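PDB 5D2F: 4-oxalocrotonate decarboxylase NahK from Pseudomonas putida, which catalyses the decarboxylation of (3E)-2-oxohex-3-enedioate to 2-oxopent-4-enoate and CO2, a metal-assisted step in the breakdown of naphthalene. Local coordinates for residues Leu82-Thr87 with Thr249-Gly254; Val160-Ser165 with Ser184-Thr189. The protein carries 1 engineered substitution. One frame throughout, in Å; residues are numbered along the deposited sequence.

Contact 1: residues Leu82-Thr87 with Thr249-Gly254. With EDO (1,2-ethanediol), chain K.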
loop_
_atom_site.group_PDB
_atom_site.type_symbol
_atom_site.label_atom_id
_atom_site.label_comp_id
_atom_site.label_asym_id
_atom_site.label_seq_id
_atom_site.Cartn_x
_atom_site.Cartn_y
_atom_site.Cartn_z
ATOM N N LEU A 82 -1.907 -5.836 -4.184
ATOM C CA LEU A 82 -2.260 -4.429 -4.224
ATOM C C LEU A 82 -2.179 -3.897 -2.818
ATOM O O LEU A 82 -2.343 -4.649 -1.853
ATOM C CB LEU A 82 -3.687 -4.268 -4.742
ATOM C CG LEU A 82 -3.951 -4.735 -6.165
ATOM C CD1 LEU A 82 -5.451 -4.858 -6.397
ATOM C CD2 LEU A 82 -3.323 -3.745 -7.146
ATOM N N LYS A 83 -1.938 -2.595 -2.683
ATOM C CA LYS A 83 -1.946 -1.995 -1.357
ATOM C C LYS A 83 -2.874 -0.799 -1.314
ATOM O O LYS A 83 -3.214 -0.231 -2.347
ATOM C CB LYS A 83 -0.536 -1.601 -0.909
ATOM C CG LYS A 83 0.240 -0.750 -1.884
ATOM C CD LYS A 83 -0.187 0.736 -1.865
ATOM C CE LYS A 83 0.030 1.381 -0.498
ATOM N NZ LYS A 83 1.481 1.718 -0.268
ATOM N N MET A 84 -3.265 -0.406 -0.109
ATOM C CA MET A 84 -4.196 0.699 0.058
ATOM C C MET A 84 -3.542 1.770 0.910
ATOM O O MET A 84 -2.886 1.451 1.909
ATOM C CB MET A 84 -5.469 0.214 0.758
ATOM C CG MET A 84 -6.176 -0.906 0.032
ATOM S SD MET A 84 -6.801 -0.369 -1.560
ATOM C CE MET A 84 -8.130 0.700 -1.062
ATOM N N GLY A 85 -3.700 3.030 0.501
ATOM C CA GLY A 85 -3.263 4.152 1.306
ATOM C C GLY A 85 -4.430 5.078 1.582
ATOM O O GLY A 85 -5.487 4.931 0.958
ATOM N N LEU A 86 -4.239 6.027 2.501
ATOM C CA LEU A 86 -5.292 6.976 2.881
ATOM C C LEU A 86 -6.523 6.223 3.380
ATOM O O LEU A 86 -7.657 6.538 3.021
ATOM C CB LEU A 86 -5.649 7.898 1.719
ATOM C CG LEU A 86 -4.541 8.906 1.450
ATOM C CD1 LEU A 86 -4.789 9.623 0.148
ATOM C CD2 LEU A 86 -4.472 9.901 2.606
ATOM N N THR A 87 -6.283 5.217 4.212
ATOM C CA THR A 87 -7.358 4.379 4.718
ATOM C C THR A 87 -7.875 4.910 6.045
ATOM O O THR A 87 -8.335 4.161 6.897
ATOM C CB THR A 87 -6.929 2.912 4.836
ATOM O OG1 THR A 87 -5.755 2.811 5.647
ATOM C CG2 THR A 87 -6.632 2.348 3.455
ATOM N N THR A 249 -6.325 -12.718 -4.943
ATOM C CA THR A 249 -5.586 -11.466 -4.860
ATOM C C THR A 249 -5.158 -11.179 -3.427
ATOM O O THR A 249 -5.943 -11.327 -2.491
ATOM C CB THR A 249 -6.406 -10.303 -5.419
ATOM O OG1 THR A 249 -6.724 -10.585 -6.790
ATOM C CG2 THR A 249 -5.601 -9.009 -5.366
ATOM N N PHE A 250 -3.894 -10.793 -3.274
ATOM C CA PHE A 250 -3.326 -10.383 -2.003
ATOM C C PHE A 250 -3.467 -8.871 -1.890
ATOM O O PHE A 250 -3.088 -8.144 -2.802
ATOM C CB PHE A 250 -1.863 -10.810 -1.967
ATOM C CG PHE A 250 -1.062 -10.209 -0.850
ATOM C CD1 PHE A 250 -1.099 -10.759 0.428
ATOM C CD2 PHE A 250 -0.212 -9.141 -1.089
ATOM C CE1 PHE A 250 -0.324 -10.218 1.452
ATOM C CE2 PHE A 250 0.559 -8.604 -0.072
ATOM C CZ PHE A 250 0.501 -9.143 1.199
ATOM N N ILE A 251 -4.060 -8.412 -0.795
ATOM C CA ILE A 251 -4.345 -6.993 -0.604
ATOM C C ILE A 251 -3.876 -6.547 0.761
ATOM O O ILE A 251 -4.278 -7.109 1.782
ATOM C CB ILE A 251 -5.857 -6.690 -0.705
ATOM C CG1 ILE A 251 -6.423 -7.162 -2.049
ATOM C CG2 ILE A 251 -6.117 -5.187 -0.517
ATOM C CD1 ILE A 251 -7.927 -7.380 -2.007
ATOM N N MET A 252 -3.028 -5.525 0.782
ATOM C CA MET A 252 -2.645 -4.910 2.039
ATOM C C MET A 252 -3.668 -3.838 2.338
ATOM O O MET A 252 -3.808 -2.882 1.583
ATOM C CB MET A 252 -1.242 -4.346 1.933
ATOM C CG MET A 252 -0.278 -5.434 1.517
ATOM S SD MET A 252 1.430 -4.910 1.532
ATOM C CE MET A 252 1.480 -4.053 3.089
ATOM N N THR A 253 -4.413 -4.020 3.425
ATOM C CA THR A 253 -5.630 -3.236 3.614
ATOM C C THR A 253 -5.446 -1.814 4.125
ATOM O O THR A 253 -6.371 -1.019 4.033
ATOM C CB THR A 253 -6.662 -3.979 4.489
ATOM O OG1 THR A 253 -6.086 -4.280 5.771
ATOM C CG2 THR A 253 -7.054 -5.260 3.803
ATOM N N GLY A 254 -4.278 -1.501 4.679
ATOM C CA GLY A 254 -3.998 -0.137 5.095
ATOM C C GLY A 254 -3.190 -0.026 6.379
ATOM O O GLY A 254 -3.153 -0.948 7.190
HETATM C C1 EDO K . -0.856 6.052 2.994
HETATM O O1 EDO K . -1.841 6.784 3.747
HETATM C C2 EDO K . -0.609 6.730 1.648
HETATM O O2 EDO K . 0.034 5.844 0.721
#
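Lys-83 and Met-252 face each other across two parallel strands, their CB atoms 4.0 Å apart on one face of the sheet. Beyond CB the two chains part. The lysine chain is bent at chi2, chi3 and chi4, which carries NZ away to a salt bridge with Glu-161 and a hydrogen bond to Ala-182 O. Met-252 runs out past CG and bends at its last torsion, so that its end packs near Glu-130 and Glu-161. On the other face Leu-82 pairs with Ile-251. Both lean on Leu-234 of helix 227-239. Met-84 joins this side. It sets CG beside its backbone N (chi1 -58°). CG lies 3.5 Å from Met-252 O and also touches Ile-251 CG2, and the bent chain reaches Leu-234.

The backbone bonds are those of parallel pairing. Phe-250 O takes Leu-82 N at 2.9 Å, and Leu-82 O takes Met-252 N at 2.9 Å. The bond from Met-84 N to Met-252 O is weak. Strand 250-252 sits between 79-85 and 126-135 in the mixed sheet of the FAA hydrolase-type fold. Lys-83 and Leu-86 belong to the 2-oxoglutarate site seen in this protein. 2-oxoglutarate is not bound here; a 1,2-ethanediol, probably from the crystallisation liquor, lies beside Gly-85, its O1 accepting Leu-86 N at 2.8 Å.

Beyond Gly-85, Thr-87 packs against Thr-253 and Gly-254. Its methyl CG2 stands 3.4 Å from Thr-253 O. The hydroxyl OG1 lies 3.5 Å from Gly-254 CA, where a side chain on the glycine would clash with it. A glycine in place of Thr-87 would probably open a gap beside Thr-253 O and Gly-254 CA. Thr-253 O accepts a hydrogen bond from Ser-230 OG, and Thr-253 OG1 is bonded to Ile-131 O.

Contact 2: residues Val160-Ser165 with Ser184-Thr189. With EDO (1,2-ethanediol), chain D.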
loop_
_atom_site.group_PDB
_atom_site.type_symbol
_atom_site.label_atom_id
_atom_site.label_comp_id
_atom_site.label_asym_id
_atom_site.label_seq_id
_atom_site.Cartn_x
_atom_site.Cartn_y
_atom_site.Cartn_z
ATOM N N VAL A 160 3.857 -6.007 7.127
ATOM C CA VAL A 160 4.400 -4.676 7.340
ATOM C C VAL A 160 4.763 -4.123 5.972
ATOM O O VAL A 160 5.426 -4.805 5.181
ATOM C CB VAL A 160 5.643 -4.717 8.249
ATOM C CG1 VAL A 160 6.335 -3.385 8.249
ATOM C CG2 VAL A 160 5.243 -5.108 9.676
ATOM N N GLU A 161 4.313 -2.909 5.667
ATOM C CA GLU A 161 4.721 -2.299 4.409
ATOM C C GLU A 161 5.893 -1.386 4.645
ATOM O O GLU A 161 5.930 -0.668 5.630
ATOM C CB GLU A 161 3.594 -1.503 3.749
ATOM C CG GLU A 161 3.947 -1.136 2.298
ATOM C CD GLU A 161 2.840 -0.415 1.556
ATOM O OE1 GLU A 161 1.858 0.028 2.196
ATOM O OE2 GLU A 161 2.975 -0.276 0.315
ATOM N N VAL A 162 6.884 -1.449 3.767
ATOM C CA VAL A 162 7.843 -0.369 3.704
ATOM C C VAL A 162 7.354 0.568 2.615
ATOM O O VAL A 162 7.253 0.183 1.443
ATOM C CB VAL A 162 9.249 -0.855 3.366
ATOM C CG1 VAL A 162 10.234 0.304 3.516
ATOM C CG2 VAL A 162 9.650 -2.029 4.268
ATOM N N ILE A 163 7.037 1.798 2.991
ATOM C CA ILE A 163 6.667 2.796 2.003
ATOM C C ILE A 163 7.824 3.746 1.845
ATOM O O ILE A 163 8.584 3.961 2.775
ATOM C CB ILE A 163 5.410 3.574 2.393
ATOM C CG1 ILE A 163 5.545 4.145 3.808
ATOM C CG2 ILE A 163 4.186 2.665 2.289
ATOM C CD1 ILE A 163 4.316 4.927 4.264
ATOM N N ASP A 164 7.946 4.328 0.670
ATOM C CA ASP A 164 9.098 5.150 0.375
ATOM C C ASP A 164 8.709 6.072 -0.748
ATOM O O ASP A 164 8.835 5.719 -1.911
ATOM C CB ASP A 164 10.272 4.261 -0.048
ATOM C CG ASP A 164 11.576 5.022 -0.152
ATOM O OD1 ASP A 164 11.723 6.051 0.540
ATOM O OD2 ASP A 164 12.456 4.584 -0.931
ATOM N N SER A 165 8.207 7.255 -0.402
ATOM C CA SER A 165 7.781 8.182 -1.436
ATOM C C SER A 165 8.999 8.592 -2.238
ATOM O O SER A 165 10.044 8.921 -1.676
ATOM C CB SER A 165 7.134 9.417 -0.832
ATOM O OG SER A 165 6.860 10.356 -1.852
ATOM N N SER A 184 4.751 2.679 -2.741
ATOM C CA SER A 184 5.039 1.273 -2.455
ATOM C C SER A 184 6.499 0.958 -2.735
ATOM O O SER A 184 7.075 1.479 -3.690
ATOM C CB SER A 184 4.161 0.368 -3.319
ATOM O OG SER A 184 2.794 0.658 -3.095
ATOM N N THR A 185 7.093 0.078 -1.940
ATOM C CA THR A 185 8.466 -0.323 -2.233
ATOM C C THR A 185 8.849 -1.701 -1.692
ATOM O O THR A 185 9.503 -2.471 -2.393
ATOM C CB THR A 185 9.480 0.791 -1.852
ATOM O OG1 THR A 185 10.604 0.725 -2.733
ATOM C CG2 THR A 185 9.949 0.672 -0.405
ATOM N N ARG A 186 8.432 -2.029 -0.472
ATOM C CA ARG A 186 8.609 -3.382 0.034
ATOM C C ARG A 186 7.411 -3.770 0.859
ATOM O O ARG A 186 6.661 -2.913 1.336
ATOM C CB ARG A 186 9.874 -3.524 0.907
ATOM C CG ARG A 186 11.205 -3.144 0.249
ATOM C CD ARG A 186 11.726 -4.182 -0.724
ATOM N NE ARG A 186 13.010 -3.764 -1.288
ATOM C CZ ARG A 186 13.168 -2.989 -2.362
ATOM N NH1 ARG A 186 12.120 -2.530 -3.045
ATOM N NH2 ARG A 186 14.394 -2.677 -2.762
ATOM N N PHE A 187 7.216 -5.070 1.030
ATOM C CA PHE A 187 6.278 -5.530 2.042
ATOM C C PHE A 187 6.816 -6.791 2.671
ATOM O O PHE A 187 7.460 -7.589 2.010
ATOM C CB PHE A 187 4.857 -5.736 1.500
ATOM C CG PHE A 187 4.732 -6.831 0.468
ATOM C CD1 PHE A 187 4.947 -6.562 -0.874
ATOM C CD2 PHE A 187 4.379 -8.116 0.842
ATOM C CE1 PHE A 187 4.824 -7.570 -1.833
ATOM C CE2 PHE A 187 4.248 -9.127 -0.107
ATOM C CZ PHE A 187 4.479 -8.854 -1.445
ATOM N N ILE A 188 6.564 -6.936 3.961
ATOM C CA ILE A 188 7.023 -8.094 4.705
ATOM C C ILE A 188 5.795 -8.785 5.265
ATOM O O ILE A 188 5.115 -8.239 6.135
ATOM C CB ILE A 188 7.899 -7.664 5.876
ATOM C CG1 ILE A 188 8.948 -6.657 5.393
ATOM C CG2 ILE A 188 8.535 -8.883 6.560
ATOM C CD1 ILE A 188 9.107 -5.450 6.306
ATOM N N THR A 189 5.505 -9.981 4.767
ATOM C CA THR A 189 4.424 -10.775 5.340
ATOM C C THR A 189 5.005 -11.606 6.469
ATOM O O THR A 189 6.182 -11.946 6.456
ATOM C CB THR A 189 3.783 -11.718 4.307
ATOM O OG1 THR A 189 4.789 -12.583 3.761
ATOM C CG2 THR A 189 3.145 -10.926 3.189
HETATM C C1 EDO D . 6.715 7.440 2.790
HETATM O O1 EDO D . 6.133 8.746 2.762
HETATM C C2 EDO D . 8.155 7.536 3.284
HETATM O O2 EDO D . 8.951 8.308 2.363
HETATM O O HOH W 1 5.198 -1.493 -0.686
HETATM O O HOH W 2 11.649 3.281 -2.988
#
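Strands 160-163 and 184-189 run antiparallel, their axes 4.5 Å apart at closest approach, and a classic beta bulge sets Thr-185 and Arg-186 both opposite Val-162. Val-160 and Ile-188 bond in both directions, each at 2.7 Å between N and O. At the bulge Arg-186 N meets a lone pair of Val-162 O almost straight, while Thr-185 N reaches that oxygen weakly. On one face Val-160 and Ile-188 lie side by side. Ile-188 CD1 touches both Val-160 CG1 and Val-162 CG2, and strand 276-282 covers them. Val-162 CB packs against Arg-186 CB at 3.7 Å. Thr-185 CG2 meets Val-162 O at 3.3 Å and also Asp-164 CB. A water joins Thr-185 OG1 to Asp-164 OD2, which also accepts Ile-123 N.

The other face carries Glu-161 and Phe-187. Glu-161 is extended, with CG anti to the backbone N (chi1 -167°), and CG passes 3.4 Å from Arg-186 O. OE2 forms a salt bridge with Lys-83 and takes a water at 2.7 Å that accepts Thr-185 N. Glu-161 binds calcium or magnesium in other crystals of this protein, and OE1 lies near Glu-128 and Glu-130. This clustering of carboxylates is consistent with a site shaped for a cation.

How the contacts relate
Both contacts are buried in the same mixed sheet, with centres about 11 Å apart. Contact 1 joins parallel strands far apart in sequence. Contact 2 joins antiparallel strands separated by a short, partly helical connection, and lies within the chain span that contact 1 brackets. They meet at the ligand and metal site. Lys-83 NZ reaches Glu-161 OE2 at 2.6 Å, so a lysine of contact 1 is paired with a glutamate of contact 2. Met-252 packs beside them, its SD 3.5 Å from Phe-187 CB. Contact 1 brings residues that bind 2-oxoglutarate, probably at the substrate pocket, contact 2 a metal ligand. Their other faces are mostly apolar: one packs on helix 227-239, the other on strand 276-282.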